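Local structure of uncharacterized CONSERVED DOMAIN PROTEIN (Vibrio cholerae, 3LKV) at residues A[93-97]-A[250-254]; A[119-123]-A[267-271]. The protein probably serves as the substrate-binding component of an ABC transporter, holding a phenylalanine between its two lobes. All coordinates share one frame; numbering follows the deposited sequence.

Overall arrangement
Both contacts are built on the six-stranded parallel sheet of one lobe, where strands 93-98 and 117-121 are neighbours joined by backbone hydrogen bonds, among them Leu-120 N to Phe-95 O. Contact 1 packs helix 243-258 on one face of this sheet. It is buried and mostly apolar, with one hydroxyl pair. Contact 2 adds strand 269-270 as one of the sheet's two outermost strands and rests on backbone hydrogen bonds. It is largely buried too, but Gln-269 is exposed at the sheet's edge. Tyr-253 OH reaches Asp-267 O, 2.5 Å away in a probable hydrogen bond, and so ties the two together. Ala-97 and Asp-122 both hold the amino group of the bound phenylalanine.

Contact 1: A[93-97]-A[250-254]; sequences IVFTA and TADYV. With PHE (phenylalanine), chain B.
Val-94 and Thr-96 point from strand 93-96 onto helix 250-254, which lies antiparallel to the strand at an angle of 175°. The axes of the two segments come within 9.1 Å. This is helix-on-sheet packing in one lobe of the substrate-binding fold.

The apolar part is centred on Val-94. Its two methyls meet different helix residues. CG1 is anti to the backbone N (chi1 176°) and meets Thr-250 CG2 at 3.8 Å. The same methyl lies 4.0 Å from Tyr-253 CB, the carbon that carries the ring. CG2 turns to Val-254 and stands 4.1 Å from its CG2. Val-74 of strand 72-76 and Leu-33 of helix 20-35 also pack on Val-254. The Tyr-253 side chain leads away from strand 93-96, across Thr-118 and Leu-120, with Asp-267 O as the partner of its hydroxyl.

The polar part is a single hydroxyl pair. Thr-96 OG1 donates to Thr-250 OG1 over 2.8 Å, and the two side chains meet at about a right angle. Thr-250 OG1 is also hydrogen-bonded to Ile-246 O, one helical turn back.

The third element is the ligand. Beyond Thr-96 the chain turns at Ala-97, whose carbonyl O accepts a 2.9 Å hydrogen bond from the N of the bound phenylalanine.

The chemistry implies a buried, mostly apolar interface with one polar link. Thr-250 OG1 has two bonded partners, Thr-96 OG1 and Ile-246 O of its own helix, which would limit its rotation. The contact lies directly before Ala-97, consistent with a fixed strand end at the ligand amino group.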
loop_
_atom_site.group_PDB
_atom_site.type_symbol
_atom_site.label_atom_id
_atom_site.label_comp_id
_atom_site.label_asym_id
_atom_site.label_seq_id
_atom_site.Cartn_x
_atom_site.Cartn_y
_atom_site.Cartn_z
ATOM N N ILE A 93 -7.634 22.295 -0.096
ATOM C CA ILE A 93 -7.808 21.377 1.015
ATOM C C ILE A 93 -9.190 20.751 0.896
ATOM O O ILE A 93 -10.206 21.454 0.826
ATOM C CB ILE A 93 -7.744 22.075 2.360
ATOM C CG1 ILE A 93 -6.342 22.690 2.559
ATOM C CG2 ILE A 93 -8.090 21.087 3.455
ATOM C CD1 ILE A 93 -6.206 23.762 3.634
ATOM N N VAL A 94 -9.224 19.431 0.885
ATOM C CA VAL A 94 -10.472 18.687 0.962
ATOM C C VAL A 94 -10.451 17.965 2.290
ATOM O O VAL A 94 -9.612 17.100 2.519
ATOM C CB VAL A 94 -10.548 17.638 -0.108
ATOM C CG1 VAL A 94 -11.826 16.836 0.085
ATOM C CG2 VAL A 94 -10.458 18.321 -1.526
ATOM N N PHE A 95 -11.324 18.332 3.183
ATOM C CA PHE A 95 -11.376 17.620 4.442
ATOM C C PHE A 95 -12.398 16.533 4.279
ATOM O O PHE A 95 -13.258 16.573 3.370
ATOM C CB PHE A 95 -11.756 18.524 5.618
ATOM C CG PHE A 95 -13.078 19.255 5.433
ATOM C CD1 PHE A 95 -14.277 18.600 5.618
ATOM C CD2 PHE A 95 -13.099 20.575 5.100
ATOM C CE1 PHE A 95 -15.460 19.253 5.469
ATOM C CE2 PHE A 95 -14.302 21.268 4.944
ATOM C CZ PHE A 95 -15.475 20.594 5.129
ATOM N N THR A 96 -12.270 15.535 5.135
ATOM C CA THR A 96 -13.135 14.408 5.116
ATOM C C THR A 96 -13.271 13.785 6.489
ATOM O O THR A 96 -12.416 13.888 7.308
ATOM C CB THR A 96 -12.708 13.409 4.020
ATOM O OG1 THR A 96 -13.749 12.445 3.879
ATOM C CG2 THR A 96 -11.359 12.697 4.315
ATOM N N ALA A 97 -14.428 13.212 6.745
ATOM C CA ALA A 97 -14.791 12.645 8.014
ATOM C C ALA A 97 -14.641 13.677 9.095
ATOM O O ALA A 97 -14.142 13.395 10.200
ATOM C CB ALA A 97 -13.938 11.340 8.315
ATOM N N THR A 250 -15.108 11.299 -1.272
ATOM C CA THR A 250 -14.017 12.278 -1.187
ATOM C C THR A 250 -13.210 12.362 -2.494
ATOM O O THR A 250 -12.760 13.429 -2.882
ATOM C CB THR A 250 -13.076 11.966 -0.019
ATOM O OG1 THR A 250 -13.839 11.770 1.204
ATOM C CG2 THR A 250 -12.032 13.079 0.119
ATOM N N ALA A 251 -13.082 11.264 -3.210
ATOM C CA ALA A 251 -12.304 11.256 -4.456
ATOM C C ALA A 251 -12.961 12.086 -5.524
ATOM O O ALA A 251 -12.279 12.580 -6.392
ATOM C CB ALA A 251 -12.105 9.818 -4.972
ATOM N N ASP A 252 -14.283 12.182 -5.517
ATOM C CA ASP A 252 -14.976 13.091 -6.400
ATOM C C ASP A 252 -14.515 14.516 -6.232
ATOM O O ASP A 252 -14.326 15.187 -7.216
ATOM C CB ASP A 252 -16.503 13.117 -6.174
ATOM C CG ASP A 252 -17.190 11.809 -6.515
ATOM O OD1 ASP A 252 -16.566 10.901 -7.135
ATOM O OD2 ASP A 252 -18.397 11.693 -6.158
ATOM N N TYR A 253 -14.374 14.996 -5.002
ATOM C CA TYR A 253 -13.895 16.352 -4.774
ATOM C C TYR A 253 -12.438 16.510 -5.264
ATOM O O TYR A 253 -12.054 17.444 -6.004
ATOM C CB TYR A 253 -13.966 16.695 -3.250
ATOM C CG TYR A 253 -15.350 17.006 -2.690
ATOM C CD1 TYR A 253 -15.761 18.332 -2.488
ATOM C CD2 TYR A 253 -16.223 15.997 -2.329
ATOM C CE1 TYR A 253 -17.009 18.654 -2.015
ATOM C CE2 TYR A 253 -17.550 16.316 -1.834
ATOM C CZ TYR A 253 -17.913 17.645 -1.680
ATOM O OH TYR A 253 -19.148 17.998 -1.167
ATOM N N VAL A 254 -11.589 15.593 -4.832
ATOM C CA VAL A 254 -10.189 15.648 -5.247
ATOM C C VAL A 254 -10.071 15.637 -6.795
ATOM O O VAL A 254 -9.387 16.462 -7.363
ATOM C CB VAL A 254 -9.398 14.508 -4.627
ATOM C CG1 VAL A 254 -8.004 14.472 -5.211
ATOM C CG2 VAL A 254 -9.351 14.651 -3.098
HETATM N N PHE B . -15.619 12.896 12.616
HETATM C CA PHE B . -14.335 12.784 13.416
HETATM C C PHE B . -13.590 14.145 13.351
HETATM O O PHE B . -14.270 15.161 13.023
HETATM C CB PHE B . -13.468 11.604 12.954
HETATM C CG PHE B . -13.979 10.251 13.445
HETATM C CD1 PHE B . -13.842 9.887 14.797
HETATM C CD2 PHE B . -14.604 9.370 12.590
HETATM C CE1 PHE B . -14.320 8.702 15.255
HETATM C CE2 PHE B . -15.076 8.175 13.039
HETATM C CZ PHE B . -14.956 7.817 14.365
HETATM O OXT PHE B . -12.381 14.291 13.637
#

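Contact 2: A[119-123]-A[267-271]; sequences GLSDL and DVQVA. With ZN (zinc ion), chain D; PHE (phenylalanine), chain B.
A parallel pair at the edge of the lobe's sheet joins Leu-120 with Gln-269 and Ser-121 with Val-270. Three backbone bonds hold it. Gln-269 N donates to Gly-119 O at 3.1 Å. Ser-121 N then reaches Gln-269 O at 2.8 Å, nearly straight at 174°, and Ala-271 N reaches Ser-121 O at 2.8 Å. Gln-269 thus uses both its N and its O on strand 119-121.

On one face, Leu-120 and Gln-269 lie side by side, with Leu-120 CD2 3.5 Å from Gln-269 CB. Helix 243-258 packs on both side chains. On the other face, Ser-121 OG is anti to its own N (chi1 171°) and bonds to Val-98 O. Nearby, Leu-123 CB packs against Val-270 CG1 at 4.3 Å.

Both ends carry ligands. Asp-122 OD2 accepts a 2.8 Å bond from the bound phenylalanine N and is also hydrogen-bonded to Tyr-243 OH. Asp-267 OD2 binds a zinc ion at 2.0 Å, together with Glu-111, while its OD1 takes Gln-112 NE2.

The acidic Asp-122 suits the amino group of an amino acid, which would probably be cationic. The backbone pairing ends next to Asp-122, consistent with a well-placed carboxylate.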
loop_
_atom_site.group_PDB
_atom_site.type_symbol
_atom_site.label_atom_id
_atom_site.label_comp_id
_atom_site.label_asym_id
_atom_site.label_seq_id
_atom_site.Cartn_x
_atom_site.Cartn_y
_atom_site.Cartn_z
ATOM N N GLY A 119 -15.112 19.925 1.273
ATOM C CA GLY A 119 -15.056 18.494 1.595
ATOM C C GLY A 119 -16.319 17.865 2.147
ATOM O O GLY A 119 -17.413 18.241 1.788
ATOM N N LEU A 120 -16.153 16.899 3.021
ATOM C CA LEU A 120 -17.248 16.035 3.459
ATOM C C LEU A 120 -17.336 15.967 4.986
ATOM O O LEU A 120 -16.339 15.730 5.688
ATOM C CB LEU A 120 -17.054 14.644 2.904
ATOM C CG LEU A 120 -17.699 14.261 1.571
ATOM C CD1 LEU A 120 -16.958 13.192 0.694
ATOM C CD2 LEU A 120 -19.122 13.749 1.896
ATOM N N SER A 121 -18.554 16.139 5.478
ATOM C CA SER A 121 -18.844 16.027 6.884
ATOM C C SER A 121 -19.512 14.711 7.274
ATOM O O SER A 121 -20.425 14.246 6.557
ATOM C CB SER A 121 -19.765 17.177 7.301
ATOM O OG SER A 121 -20.213 16.946 8.629
ATOM N N ASP A 122 -19.109 14.147 8.426
ATOM C CA ASP A 122 -19.767 12.919 9.010
ATOM C C ASP A 122 -20.551 13.244 10.279
ATOM O O ASP A 122 -20.485 12.517 11.271
ATOM C CB ASP A 122 -18.789 11.772 9.302
ATOM C CG ASP A 122 -17.762 12.118 10.386
ATOM O OD1 ASP A 122 -17.454 13.308 10.491
ATOM O OD2 ASP A 122 -17.254 11.215 11.122
ATOM N N LEU A 123 -21.287 14.353 10.228
ATOM C CA LEU A 123 -22.031 14.850 11.374
ATOM C C LEU A 123 -22.958 13.755 11.885
ATOM O O LEU A 123 -23.728 13.282 11.122
ATOM C CB LEU A 123 -22.851 16.074 10.999
ATOM C CG LEU A 123 -23.759 16.567 12.144
ATOM C CD1 LEU A 123 -22.903 16.947 13.347
ATOM C CD2 LEU A 123 -24.650 17.749 11.718
ATOM N N ASP A 267 -19.753 22.805 -2.847
ATOM C CA ASP A 267 -20.485 22.700 -1.593
ATOM C C ASP A 267 -19.982 21.543 -0.720
ATOM O O ASP A 267 -19.649 20.475 -1.213
ATOM C CB ASP A 267 -22.001 22.510 -1.794
ATOM C CG ASP A 267 -22.648 23.604 -2.579
ATOM O OD1 ASP A 267 -22.123 24.781 -2.589
ATOM O OD2 ASP A 267 -23.719 23.274 -3.222
ATOM N N VAL A 268 -19.984 21.754 0.582
ATOM C CA VAL A 268 -19.631 20.718 1.525
ATOM C C VAL A 268 -20.781 19.695 1.602
ATOM O O VAL A 268 -21.919 20.039 1.782
ATOM C CB VAL A 268 -19.341 21.317 2.908
ATOM C CG1 VAL A 268 -19.265 20.195 4.019
ATOM C CG2 VAL A 268 -18.096 22.107 2.864
ATOM N N GLN A 269 -20.472 18.425 1.506
ATOM C CA GLN A 269 -21.488 17.411 1.540
ATOM C C GLN A 269 -21.608 16.837 2.946
ATOM O O GLN A 269 -20.600 16.609 3.614
ATOM C CB GLN A 269 -21.055 16.310 0.584
ATOM C CG GLN A 269 -22.037 15.196 0.414
ATOM C CD GLN A 269 -23.145 15.627 -0.513
ATOM O OE1 GLN A 269 -22.874 16.239 -1.567
ATOM N NE2 GLN A 269 -24.405 15.354 -0.113
ATOM N N VAL A 270 -22.833 16.588 3.396
ATOM C CA VAL A 270 -23.035 15.958 4.692
ATOM C C VAL A 270 -23.399 14.494 4.481
ATOM O O VAL A 270 -24.275 14.213 3.708
ATOM C CB VAL A 270 -24.113 16.722 5.509
ATOM C CG1 VAL A 270 -24.228 16.115 6.909
ATOM C CG2 VAL A 270 -23.748 18.253 5.601
ATOM N N ALA A 271 -22.700 13.560 5.110
ATOM C CA ALA A 271 -23.024 12.139 4.969
ATOM C C ALA A 271 -24.464 11.828 5.409
ATOM O O ALA A 271 -25.017 12.490 6.289
ATOM C CB ALA A 271 -22.082 11.284 5.749
HETATM ZN ZN ZN D . -24.604 24.914 -3.903
HETATM N N PHE B . -15.619 12.896 12.616
HETATM C CA PHE B . -14.335 12.784 13.416
HETATM C C PHE B . -13.590 14.145 13.351
HETATM O O PHE B . -14.270 15.161 13.023
HETATM C CB PHE B . -13.468 11.604 12.954
HETATM C CG PHE B . -13.979 10.251 13.445
HETATM C CD1 PHE B . -13.842 9.887 14.797
HETATM C CD2 PHE B . -14.604 9.370 12.590
HETATM C CE1 PHE B . -14.320 8.702 15.255
HETATM C CE2 PHE B . -15.076 8.175 13.039
HETATM C CZ PHE B . -14.956 7.817 14.365
HETATM O OXT PHE B . -12.381 14.291 13.637
#